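Local coordinates for regulating synaptic membrane exocytosis protein 2 (Rattus norvegicus, PDB 2BWQ), which probably acts at presynaptic active zones as a Rab3-interacting scaffold that helps regulate synaptic vesicle exocytosis and neurotransmitter release, at residues R39-P49 against E86-Q96; E105-E113 against D121-Q129. All coordinates share one frame; numbering follows the deposited sequence. Where two conformers were deposited one is given.

Interaction 1: residues R39-P49 against E86-Q96; sequences RNPYVKIYFLP and ERMLEITLWDQ
Asp95 CG lies trans to its own backbone N (chi1 -175°), which swings the carboxylate across the strand pair to Arg39 and Asn40. Tyr42 takes the less common chi1 of 68°, and its ring lies over the start of the Trp94 side chain. The two strands, 41-48 and 88-95, form an antiparallel pair of the C2-domain beta-sandwich. Arg39 NH1 donates to Asp95 OD2 at 2.9 Å, a hydrogen bond within a salt bridge. The backbone N of Asn40 donates to Asp95 OD1 at 2.9 Å. Both donors come from the anti side and tilt out of the carboxylate plane. Arg39 NH1 also pairs with Glu105, Arg39 NE binds Pro31 O, and Arg33 NH2 makes a further salt bridge with Asp95 OD1. An asparagine in place of Asp95 would probably leave Arg33 without this counter-charge and Arg39 leaning on Glu105. On the face with Tyr42, Trp94 CB makes a CH-pi contact with the Tyr42 ring, 3.6 Å from its centroid. On the opposite face lie Val43, Ile45, Phe47, Leu89, Ile91 and Leu93, several touching strands 19-28 and 69-76. The indole is held in its rotation by Trp94 NE1, which donates to Thr92 OG1 at 2.8 Å.

Interaction 2: residues E105-E113 against D121-Q129; sequences EFLGEILIE and DEPHWYKLQ
Ile110 and Tyr126 cross at about a right angle, and this crossing is the middle of the contact. Ile110 CD1 reaches Tyr126 CB at 3.6 Å. Its CG2 branch lies obliquely to the ring, near CD2. Ile112 also meets Tyr126 at about a right angle, but from over a ring face. Its CD1 makes a CH-pi contact, 4.2 Å from the ring centroid and offset towards the CE2 and CZ rim. Tyr126 CG stands trans to its carbonyl carbon (chi1 -62°), which helps turn one ring face to Ile112 CD1. Leu118 touches the same tyrosine.

Ile110 CD1 also meets Leu128 CD2 at 3.8 Å, the two side chains crossing at a slant. Leu128 CD2 also lies against the backbone of Gly108. At Gly108 a CB would probably collide with Leu128 CB. The backbone angles there suit glycine, since a CB would also press on the preceding carbonyl O. Gly108 N sits over the centre of one face of the Phe106 ring, 3.5 Å above its plane.

Two backbone hydrogen bonds join the chain end to the strand. Glu109 N donates to Gln129 O, part of the C-terminal carboxylate, at 2.9 Å. Gln129 N donates to Glu109 O at 3.2 Å, a longer and more bent bond. In both, the donor stands above the carbonyl plane.

Strand 105-113 is an edge strand of one sheet, and 123-127 is an edge strand of the other. Their short segments run at 121° and 7.7 Å apart at closest approach. The arrangement is that of a C2-domain beta-sandwich, with edge strands of its two sheets brought together at one side by apolar packing and the C-terminal residue.

In the fold
Interaction 1 closes along the chain before interaction 2 opens, and their centres lie about 8 Å apart. They share one sheet. Its strand order is 56-58, 41-48, 88-95 and 105-113, all antiparallel. Strand 88-95 is thus paired with 41-48 on one side and 105-113 on the other. Leu93 O to Leu107 N and Ile91 O to Ile110 N are probable hydrogen bonds between the two interactions. Interaction 1 lies within this sheet, while interaction 2 ties its edge to strand 123-127 of the second sheet. Leu93 and Leu128 touch where the two meet. Interaction 1 builds one sheet, and interaction 2 closes one side of the sandwich of a single C2 domain.

Interaction 1: residues R39-P49 against E86-Q96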
loop_
_atom_site.group_PDB
_atom_site.type_symbol
_atom_site.label_atom_id
_atom_site.label_comp_id
_atom_site.label_asym_id
_atom_site.label_seq_id
_atom_site.Cartn_x
_atom_site.Cartn_y
_atom_site.Cartn_z
ATOM N N ARG A 39 15.471 -2.412 8.347
ATOM C CA ARG A 39 14.604 -3.341 7.644
ATOM C C ARG A 39 15.009 -3.458 6.161
ATOM O O ARG A 39 15.708 -2.607 5.642
ATOM C CB ARG A 39 13.175 -2.741 7.732
ATOM C CG ARG A 39 12.609 -2.594 9.166
ATOM C CD ARG A 39 12.501 -3.926 9.844
ATOM N NE ARG A 39 11.982 -3.795 11.211
ATOM C CZ ARG A 39 11.501 -4.802 11.942
ATOM N NH1 ARG A 39 11.506 -6.060 11.477
ATOM N NH2 ARG A 39 11.054 -4.517 13.162
ATOM N N ASN A 40 14.460 -4.462 5.497
ATOM C CA ASN A 40 14.460 -4.579 4.044
ATOM C C ASN A 40 13.022 -4.575 3.600
ATOM O O ASN A 40 12.418 -5.638 3.405
ATOM C CB ASN A 40 15.106 -5.886 3.559
ATOM C CG ASN A 40 16.528 -6.041 4.042
ATOM O OD1 ASN A 40 17.361 -5.093 4.011
ATOM N ND2 ASN A 40 16.840 -7.269 4.493
ATOM N N PRO A 41 12.423 -3.389 3.544
ATOM C CA PRO A 41 10.948 -3.347 3.400
ATOM C C PRO A 41 10.402 -3.435 1.967
ATOM O O PRO A 41 11.004 -2.890 1.015
ATOM C CB PRO A 41 10.571 -2.023 4.095
ATOM C CG PRO A 41 11.797 -1.147 3.868
ATOM C CD PRO A 41 12.996 -2.056 3.777
ATOM N N TYR A 42 9.234 -4.085 1.859
ATOM C CA TYR A 42 8.427 -4.036 0.627
ATOM C C TYR A 42 6.985 -3.960 1.017
ATOM O O TYR A 42 6.604 -4.343 2.096
ATOM C CB TYR A 42 8.719 -5.191 -0.339
ATOM C CG TYR A 42 8.266 -6.542 0.183
ATOM C CD1 TYR A 42 6.965 -7.034 -0.133
ATOM C CD2 TYR A 42 9.168 -7.379 0.866
ATOM C CE1 TYR A 42 6.557 -8.296 0.289
ATOM C CE2 TYR A 42 8.736 -8.641 1.325
ATOM C CZ TYR A 42 7.444 -9.075 0.975
ATOM O OH TYR A 42 7.049 -10.353 1.366
ATOM N N VAL A 43 6.193 -3.492 0.050
ATOM C CA VAL A 43 4.742 -3.421 0.195
ATOM C C VAL A 43 4.069 -4.353 -0.782
ATOM O O VAL A 43 4.486 -4.451 -1.913
ATOM C CB VAL A 43 4.253 -1.987 -0.074
ATOM C CG1 VAL A 43 2.732 -1.907 -0.007
ATOM C CG2 VAL A 43 4.765 -1.043 1.016
ATOM N N LYS A 44 3.068 -5.080 -0.303
ATOM C CA LYS A 44 2.179 -5.929 -1.119
ATOM C C LYS A 44 0.791 -5.337 -1.091
ATOM O O LYS A 44 0.333 -4.850 -0.039
ATOM C CB LYS A 44 2.144 -7.337 -0.519
ATOM C CG LYS A 44 1.334 -8.302 -1.330
ATOM C CD LYS A 44 1.655 -9.765 -0.908
ATOM C CE LYS A 44 1.220 -10.040 0.532
ATOM N NZ LYS A 44 1.522 -11.450 0.950
ATOM N N ILE A 45 0.161 -5.336 -2.263
ATOM C CA ILE A 45 -1.214 -4.856 -2.333
ATOM C C ILE A 45 -2.084 -5.877 -3.003
ATOM O O ILE A 45 -1.722 -6.383 -4.091
ATOM C CB ILE A 45 -1.327 -3.533 -3.034
ATOM C CG1 ILE A 45 -0.421 -2.507 -2.341
ATOM C CG2 ILE A 45 -2.800 -3.056 -3.011
ATOM C CD1 ILE A 45 -0.559 -0.933 -2.654
ATOM N N TYR A 46 -3.202 -6.216 -2.395
ATOM C CA TYR A 46 -4.293 -6.966 -3.033
ATOM C C TYR A 46 -5.486 -6.067 -3.148
ATOM O O TYR A 46 -5.929 -5.366 -2.214
ATOM C CB TYR A 46 -4.706 -8.185 -2.235
ATOM C CG TYR A 46 -3.884 -9.418 -2.426
ATOM C CD1 TYR A 46 -4.023 -10.168 -3.573
ATOM C CD2 TYR A 46 -2.971 -9.855 -1.463
ATOM C CE1 TYR A 46 -3.297 -11.318 -3.759
ATOM C CE2 TYR A 46 -2.230 -11.031 -1.663
ATOM C CZ TYR A 46 -2.408 -11.720 -2.806
ATOM O OH TYR A 46 -1.671 -12.902 -2.981
ATOM N N PHE A 47 -6.060 -6.041 -4.350
ATOM C CA PHE A 47 -7.338 -5.398 -4.615
ATOM C C PHE A 47 -8.369 -6.486 -4.500
ATOM O O PHE A 47 -8.449 -7.358 -5.376
ATOM C CB PHE A 47 -7.320 -4.812 -6.050
ATOM C CG PHE A 47 -8.497 -4.033 -6.389
ATOM C CD1 PHE A 47 -8.973 -3.040 -5.522
ATOM C CD2 PHE A 47 -9.125 -4.244 -7.630
ATOM C CE1 PHE A 47 -10.022 -2.265 -5.854
ATOM C CE2 PHE A 47 -10.220 -3.462 -8.000
ATOM C CZ PHE A 47 -10.658 -2.460 -7.088
ATOM N N LEU A 48 -9.099 -6.454 -3.420
ATOM C CA LEU A 48 -10.044 -7.575 -3.078
ATOM C C LEU A 48 -11.468 -7.191 -3.363
ATOM O O LEU A 48 -11.811 -6.022 -3.402
ATOM C CB LEU A 48 -9.905 -7.900 -1.608
ATOM C CG LEU A 48 -8.509 -8.379 -1.226
ATOM C CD1 LEU A 48 -8.432 -8.541 0.264
ATOM C CD2 LEU A 48 -8.148 -9.705 -1.935
ATOM N N PRO A 49 -12.375 -8.143 -3.601
ATOM C CA PRO A 49 -12.121 -9.551 -3.669
ATOM C C PRO A 49 -11.457 -10.061 -4.906
ATOM O O PRO A 49 -11.041 -9.311 -5.837
ATOM C CB PRO A 49 -13.529 -10.173 -3.574
ATOM C CG PRO A 49 -14.414 -9.193 -4.039
ATOM C CD PRO A 49 -13.799 -7.822 -3.805
ATOM N N GLU A 86 -18.024 -2.885 -2.750
ATOM C CA GLU A 86 -17.599 -4.264 -2.671
ATOM C C GLU A 86 -16.107 -4.457 -2.957
ATOM O O GLU A 86 -15.680 -5.545 -3.369
ATOM C CB GLU A 86 -18.415 -5.112 -3.660
ATOM C CG GLU A 86 -19.938 -5.167 -3.385
ATOM C CD GLU A 86 -20.330 -5.698 -1.997
ATOM O OE1 GLU A 86 -19.486 -6.250 -1.244
ATOM O OE2 GLU A 86 -21.524 -5.564 -1.632
ATOM N N ARG A 87 -15.310 -3.386 -2.858
ATOM C CA ARG A 87 -13.851 -3.503 -3.166
ATOM C C ARG A 87 -13.076 -2.825 -2.054
ATOM O O ARG A 87 -13.535 -1.819 -1.461
ATOM C CB ARG A 87 -13.465 -2.763 -4.482
ATOM C CG ARG A 87 -14.178 -3.346 -5.685
ATOM C CD ARG A 87 -13.653 -4.720 -5.939
ATOM N NE ARG A 87 -14.025 -5.193 -7.257
ATOM C CZ ARG A 87 -15.074 -5.962 -7.434
ATOM N NH1 ARG A 87 -15.823 -6.332 -6.380
ATOM N NH2 ARG A 87 -15.399 -6.371 -8.660
ATOM N N MET A 88 -11.903 -3.378 -1.791
ATOM C CA MET A 88 -10.977 -2.795 -0.829
ATOM C C MET A 88 -9.557 -3.082 -1.201
ATOM O O MET A 88 -9.275 -4.065 -1.897
ATOM C CB MET A 88 -11.237 -3.297 0.595
ATOM C CG MET A 88 -10.984 -4.744 0.781
ATOM S SD MET A 88 -11.753 -5.266 2.336
ATOM C CE MET A 88 -11.154 -6.987 2.384
ATOM N N LEU A 89 -8.659 -2.216 -0.777
ATOM C CA LEU A 89 -7.239 -2.433 -0.970
ATOM C C LEU A 89 -6.601 -2.898 0.302
ATOM O O LEU A 89 -6.678 -2.217 1.329
ATOM C CB LEU A 89 -6.562 -1.092 -1.371
ATOM C CG LEU A 89 -6.933 -0.588 -2.753
ATOM C CD1 LEU A 89 -6.497 0.895 -2.858
ATOM C CD2 LEU A 89 -6.216 -1.362 -3.854
ATOM N N GLU A 90 -6.025 -4.104 0.281
ATOM C CA GLU A 90 -5.279 -4.636 1.427
ATOM C C GLU A 90 -3.804 -4.388 1.186
ATOM O O GLU A 90 -3.183 -4.952 0.284
ATOM C CB GLU A 90 -5.561 -6.148 1.558
ATOM C CG GLU A 90 -4.763 -6.799 2.692
ATOM C CD GLU A 90 -4.567 -8.265 2.409
ATOM O OE1 GLU A 90 -5.489 -9.016 2.658
ATOM O OE2 GLU A 90 -3.440 -8.658 2.007
ATOM N N ILE A 91 -3.264 -3.468 1.960
ATOM C CA ILE A 91 -1.880 -2.983 1.808
ATOM C C ILE A 91 -1.078 -3.442 2.998
ATOM O O ILE A 91 -1.421 -3.127 4.121
ATOM C CB ILE A 91 -1.892 -1.440 1.697
ATOM C CG1 ILE A 91 -2.761 -1.056 0.490
ATOM C CG2 ILE A 91 -0.442 -0.909 1.588
ATOM C CD1 ILE A 91 -3.195 0.488 0.544
ATOM N N THR A 92 -0.058 -4.250 2.759
ATOM C CA THR A 92 0.753 -4.814 3.850
ATOM C C THR A 92 2.195 -4.511 3.624
ATOM O O THR A 92 2.687 -4.515 2.488
ATOM C CB THR A 92 0.505 -6.339 4.026
ATOM O OG1 THR A 92 0.742 -7.025 2.786
ATOM C CG2 THR A 92 -0.928 -6.570 4.484
ATOM N N LEU A 93 2.916 -4.269 4.743
ATOM C CA LEU A 93 4.344 -3.957 4.702
ATOM C C LEU A 93 5.078 -5.134 5.359
ATOM O O LEU A 93 4.634 -5.661 6.373
ATOM C CB LEU A 93 4.567 -2.676 5.510
ATOM C CG LEU A 93 6.046 -2.237 5.529
ATOM C CD1 LEU A 93 6.522 -1.726 4.173
ATOM C CD2 LEU A 93 6.243 -1.215 6.623
ATOM N N TRP A 94 6.240 -5.481 4.779
ATOM C CA TRP A 94 7.005 -6.678 5.134
ATOM C C TRP A 94 8.480 -6.350 5.203
ATOM O O TRP A 94 8.966 -5.531 4.437
ATOM C CB TRP A 94 6.816 -7.787 4.082
ATOM C CG TRP A 94 5.399 -8.158 3.958
ATOM C CD1 TRP A 94 4.487 -7.589 3.090
ATOM C CD2 TRP A 94 4.659 -9.136 4.747
ATOM N NE1 TRP A 94 3.254 -8.140 3.308
ATOM C CE2 TRP A 94 3.310 -9.091 4.290
ATOM C CE3 TRP A 94 4.980 -10.042 5.793
ATOM C CZ2 TRP A 94 2.281 -9.894 4.830
ATOM C CZ3 TRP A 94 3.916 -10.870 6.302
ATOM C CH2 TRP A 94 2.611 -10.769 5.836
ATOM N N ASP A 95 9.180 -7.033 6.123
ATOM C CA ASP A 95 10.657 -7.022 6.226
ATOM C C ASP A 95 11.162 -8.307 5.603
ATOM O O ASP A 95 10.863 -9.399 6.162
ATOM C CB ASP A 95 10.992 -6.967 7.703
ATOM C CG ASP A 95 12.470 -6.822 7.984
ATOM O OD1 ASP A 95 13.280 -6.566 7.078
ATOM O OD2 ASP A 95 12.880 -7.049 9.152
ATOM N N GLN A 96 11.755 -8.207 4.403
ATOM C CA GLN A 96 12.209 -9.379 3.624
ATOM C C GLN A 96 13.572 -9.905 4.117
ATOM O O GLN A 96 14.567 -9.187 4.145
ATOM C CB GLN A 96 12.249 -9.007 2.118
ATOM C CG GLN A 96 12.525 -10.184 1.154
ATOM C CD GLN A 96 12.154 -9.869 -0.314
ATOM O OE1 GLN A 96 11.300 -10.563 -0.913
ATOM N NE2 GLN A 96 12.832 -8.919 -0.909
HETATM O O HOH W 1 9.199 -12.809 0.351
#

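Interaction 2: residues E105-E113 against D121-Q129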
loop_
_atom_site.group_PDB
_atom_site.type_symbol
_atom_site.label_atom_id
_atom_site.label_comp_id
_atom_site.label_asym_id
_atom_site.label_seq_id
_atom_site.Cartn_x
_atom_site.Cartn_y
_atom_site.Cartn_z
ATOM N N GLU A 105 9.080 -10.691 8.191
ATOM C CA GLU A 105 8.305 -10.205 9.296
ATOM C C GLU A 105 7.227 -9.249 8.807
ATOM O O GLU A 105 7.502 -8.331 8.052
ATOM C CB GLU A 105 9.184 -9.524 10.364
ATOM C CG GLU A 105 8.353 -9.129 11.579
ATOM C CD GLU A 105 9.151 -8.538 12.746
ATOM O OE1 GLU A 105 10.375 -8.360 12.610
ATOM O OE2 GLU A 105 8.540 -8.272 13.809
ATOM N N PHE A 106 6.035 -9.433 9.317
ATOM C CA PHE A 106 4.902 -8.574 9.032
ATOM C C PHE A 106 5.109 -7.275 9.782
ATOM O O PHE A 106 5.363 -7.277 11.005
ATOM C CB PHE A 106 3.659 -9.270 9.577
ATOM C CG PHE A 106 2.415 -8.447 9.466
ATOM C CD1 PHE A 106 1.886 -8.036 8.236
ATOM C CD2 PHE A 106 1.718 -8.089 10.609
ATOM C CE1 PHE A 106 0.686 -7.341 8.168
ATOM C CE2 PHE A 106 0.523 -7.352 10.527
ATOM C CZ PHE A 106 0.005 -6.997 9.272
ATOM N N LEU A 107 4.992 -6.152 9.051
ATOM C CA LEU A 107 5.191 -4.829 9.684
ATOM C C LEU A 107 3.913 -3.991 9.702
ATOM O O LEU A 107 3.943 -2.812 10.009
ATOM C CB LEU A 107 6.286 -4.026 8.992
ATOM C CG LEU A 107 7.707 -4.621 9.063
ATOM C CD1 LEU A 107 8.709 -3.759 8.240
ATOM C CD2 LEU A 107 8.138 -4.769 10.509
ATOM N N GLY A 108 2.783 -4.553 9.267
ATOM C CA GLY A 108 1.534 -3.832 9.432
ATOM C C GLY A 108 0.693 -3.778 8.182
ATOM O O GLY A 108 1.151 -4.121 7.100
ATOM N N GLU A 109 -0.567 -3.412 8.392
ATOM C CA GLU A 109 -1.567 -3.456 7.337
ATOM C C GLU A 109 -2.338 -2.158 7.330
ATOM O O GLU A 109 -2.635 -1.591 8.400
ATOM C CB GLU A 109 -2.559 -4.648 7.611
ATOM C CG GLU A 109 -3.720 -4.712 6.589
ATOM C CD GLU A 109 -4.517 -5.943 6.690
ATOM O OE1 GLU A 109 -3.989 -6.920 7.170
ATOM O OE2 GLU A 109 -5.658 -5.875 6.260
ATOM N N ILE A 110 -2.662 -1.693 6.140
ATOM C CA ILE A 110 -3.632 -0.620 5.945
ATOM C C ILE A 110 -4.710 -1.193 5.016
ATOM O O ILE A 110 -4.409 -1.746 3.966
ATOM C CB ILE A 110 -2.911 0.564 5.253
ATOM C CG1 ILE A 110 -1.850 1.145 6.197
ATOM C CG2 ILE A 110 -3.903 1.641 4.751
ATOM C CD1 ILE A 110 -0.711 1.762 5.415
ATOM N N LEU A 111 -5.957 -1.116 5.394
ATOM C CA LEU A 111 -7.081 -1.723 4.625
ATOM C C LEU A 111 -7.997 -0.573 4.225
ATOM O O LEU A 111 -8.609 0.055 5.121
ATOM C CB LEU A 111 -7.825 -2.773 5.480
ATOM C CG LEU A 111 -8.854 -3.579 4.751
ATOM C CD1 LEU A 111 -8.215 -4.435 3.632
ATOM C CD2 LEU A 111 -9.521 -4.506 5.806
ATOM N N ILE A 112 -8.080 -0.281 2.935
ATOM C CA ILE A 112 -8.828 0.913 2.492
ATOM C C ILE A 112 -10.048 0.459 1.738
ATOM O O ILE A 112 -9.941 -0.108 0.650
ATOM C CB ILE A 112 -7.926 1.806 1.609
ATOM C CG1 ILE A 112 -6.730 2.326 2.407
ATOM C CG2 ILE A 112 -8.757 3.005 1.017
ATOM C CD1 ILE A 112 -5.780 3.159 1.564
ATOM N N GLU A 113 -11.212 0.702 2.271
ATOM C CA GLU A 113 -12.491 0.474 1.568
ATOM C C GLU A 113 -12.636 1.479 0.425
ATOM O O GLU A 113 -12.511 2.700 0.682
ATOM C CB GLU A 113 -13.688 0.612 2.532
ATOM C CG GLU A 113 -13.702 -0.518 3.561
ATOM C CD GLU A 113 -14.233 -1.799 3.015
ATOM O OE1 GLU A 113 -14.653 -1.918 1.855
ATOM O OE2 GLU A 113 -14.206 -2.758 3.806
ATOM N N ASP A 121 -6.235 11.930 -5.891
ATOM C CA ASP A 121 -4.926 12.043 -6.569
ATOM C C ASP A 121 -3.890 12.811 -5.784
ATOM O O ASP A 121 -2.988 13.388 -6.442
ATOM C CB ASP A 121 -5.073 12.612 -8.003
ATOM C CG ASP A 121 -3.898 12.271 -8.841
ATOM O OD1 ASP A 121 -3.373 11.151 -8.745
ATOM O OD2 ASP A 121 -3.416 13.140 -9.617
ATOM N N GLU A 122 -4.024 12.877 -4.470
ATOM C CA GLU A 122 -3.012 13.468 -3.615
ATOM C C GLU A 122 -2.347 12.437 -2.729
ATOM O O GLU A 122 -3.013 11.507 -2.298
ATOM C CB GLU A 122 -3.639 14.536 -2.691
ATOM C CG GLU A 122 -4.174 15.777 -3.460
ATOM C CD GLU A 122 -3.102 16.758 -3.961
ATOM O OE1 GLU A 122 -1.917 16.479 -3.834
ATOM O OE2 GLU A 122 -3.500 17.876 -4.464
ATOM N N PRO A 123 -1.106 12.596 -2.333
ATOM C CA PRO A 123 -0.507 11.719 -1.356
ATOM C C PRO A 123 -1.078 11.973 0.054
ATOM O O PRO A 123 -1.332 13.131 0.423
ATOM C CB PRO A 123 1.001 12.108 -1.388
ATOM C CG PRO A 123 0.953 13.520 -1.848
ATOM C CD PRO A 123 -0.223 13.706 -2.750
ATOM N N HIS A 124 -1.279 10.850 0.763
ATOM C CA HIS A 124 -1.681 10.923 2.154
ATOM C C HIS A 124 -0.910 9.883 2.944
ATOM O O HIS A 124 -0.570 8.830 2.418
ATOM C CB HIS A 124 -3.191 10.628 2.242
ATOM C CG HIS A 124 -4.031 11.725 1.682
ATOM N ND1 HIS A 124 -4.769 11.695 0.521
ATOM C CD2 HIS A 124 -4.184 12.960 2.193
ATOM C CE1 HIS A 124 -5.361 12.877 0.349
ATOM N NE2 HIS A 124 -4.996 13.655 1.337
ATOM N N TRP A 125 -0.714 10.188 4.232
ATOM C CA TRP A 125 -0.055 9.245 5.145
ATOM C C TRP A 125 -1.087 8.374 5.854
ATOM O O TRP A 125 -2.166 8.858 6.277
ATOM C CB TRP A 125 0.724 10.024 6.225
ATOM C CG TRP A 125 1.988 10.673 5.692
ATOM C CD1 TRP A 125 2.206 12.008 5.429
ATOM C CD2 TRP A 125 3.199 10.005 5.351
ATOM N NE1 TRP A 125 3.491 12.198 4.978
ATOM C CE2 TRP A 125 4.114 10.977 4.903
ATOM C CE3 TRP A 125 3.613 8.676 5.407
ATOM C CZ2 TRP A 125 5.440 10.653 4.526
ATOM C CZ3 TRP A 125 4.946 8.352 5.030
ATOM C CH2 TRP A 125 5.801 9.327 4.557
ATOM N N TYR A 126 -0.790 7.080 6.001
ATOM C CA TYR A 126 -1.622 6.113 6.706
ATOM C C TYR A 126 -0.786 5.396 7.772
ATOM O O TYR A 126 0.304 4.898 7.471
ATOM C CB TYR A 126 -2.200 5.061 5.699
ATOM C CG TYR A 126 -3.105 5.669 4.636
ATOM C CD1 TYR A 126 -2.576 6.240 3.478
ATOM C CD2 TYR A 126 -4.472 5.678 4.828
ATOM C CE1 TYR A 126 -3.408 6.812 2.532
ATOM C CE2 TYR A 126 -5.329 6.226 3.843
ATOM C CZ TYR A 126 -4.771 6.781 2.706
ATOM O OH TYR A 126 -5.597 7.319 1.722
ATOM N N LYS A 127 -1.404 5.234 8.939
ATOM C CA LYS A 127 -0.707 4.517 10.019
ATOM C C LYS A 127 -0.753 3.037 9.760
ATOM O O LYS A 127 -1.784 2.471 9.466
ATOM C CB LYS A 127 -1.352 4.870 11.352
ATOM C CG LYS A 127 -0.867 6.279 11.805
ATOM C CD LYS A 127 -1.467 6.811 13.094
ATOM C CE LYS A 127 -1.135 8.310 13.223
ATOM N NZ LYS A 127 -1.551 8.888 14.557
ATOM N N LEU A 128 0.407 2.393 9.865
ATOM C CA LEU A 128 0.468 0.909 9.797
ATOM C C LEU A 128 -0.052 0.279 11.078
ATOM O O LEU A 128 0.194 0.788 12.179
ATOM C CB LEU A 128 1.919 0.484 9.619
ATOM C CG LEU A 128 2.495 0.760 8.229
ATOM C CD1 LEU A 128 3.990 0.815 8.250
ATOM C CD2 LEU A 128 1.929 -0.246 7.207
ATOM N N GLN A 129 -0.816 -0.793 10.942
ATOM C CA GLN A 129 -1.518 -1.410 12.100
ATOM C C GLN A 129 -1.014 -2.820 12.163
ATOM O O GLN A 129 -1.227 -3.555 11.212
ATOM C CB GLN A 129 -3.054 -1.438 11.929
ATOM C CG GLN A 129 -3.782 -0.100 11.796
ATOM C CD GLN A 129 -3.987 0.584 13.136
ATOM O OE1 GLN A 129 -5.124 0.815 13.545
ATOM N NE2 GLN A 129 -2.886 0.903 13.828
ATOM O OXT GLN A 129 -0.406 -3.259 13.178
#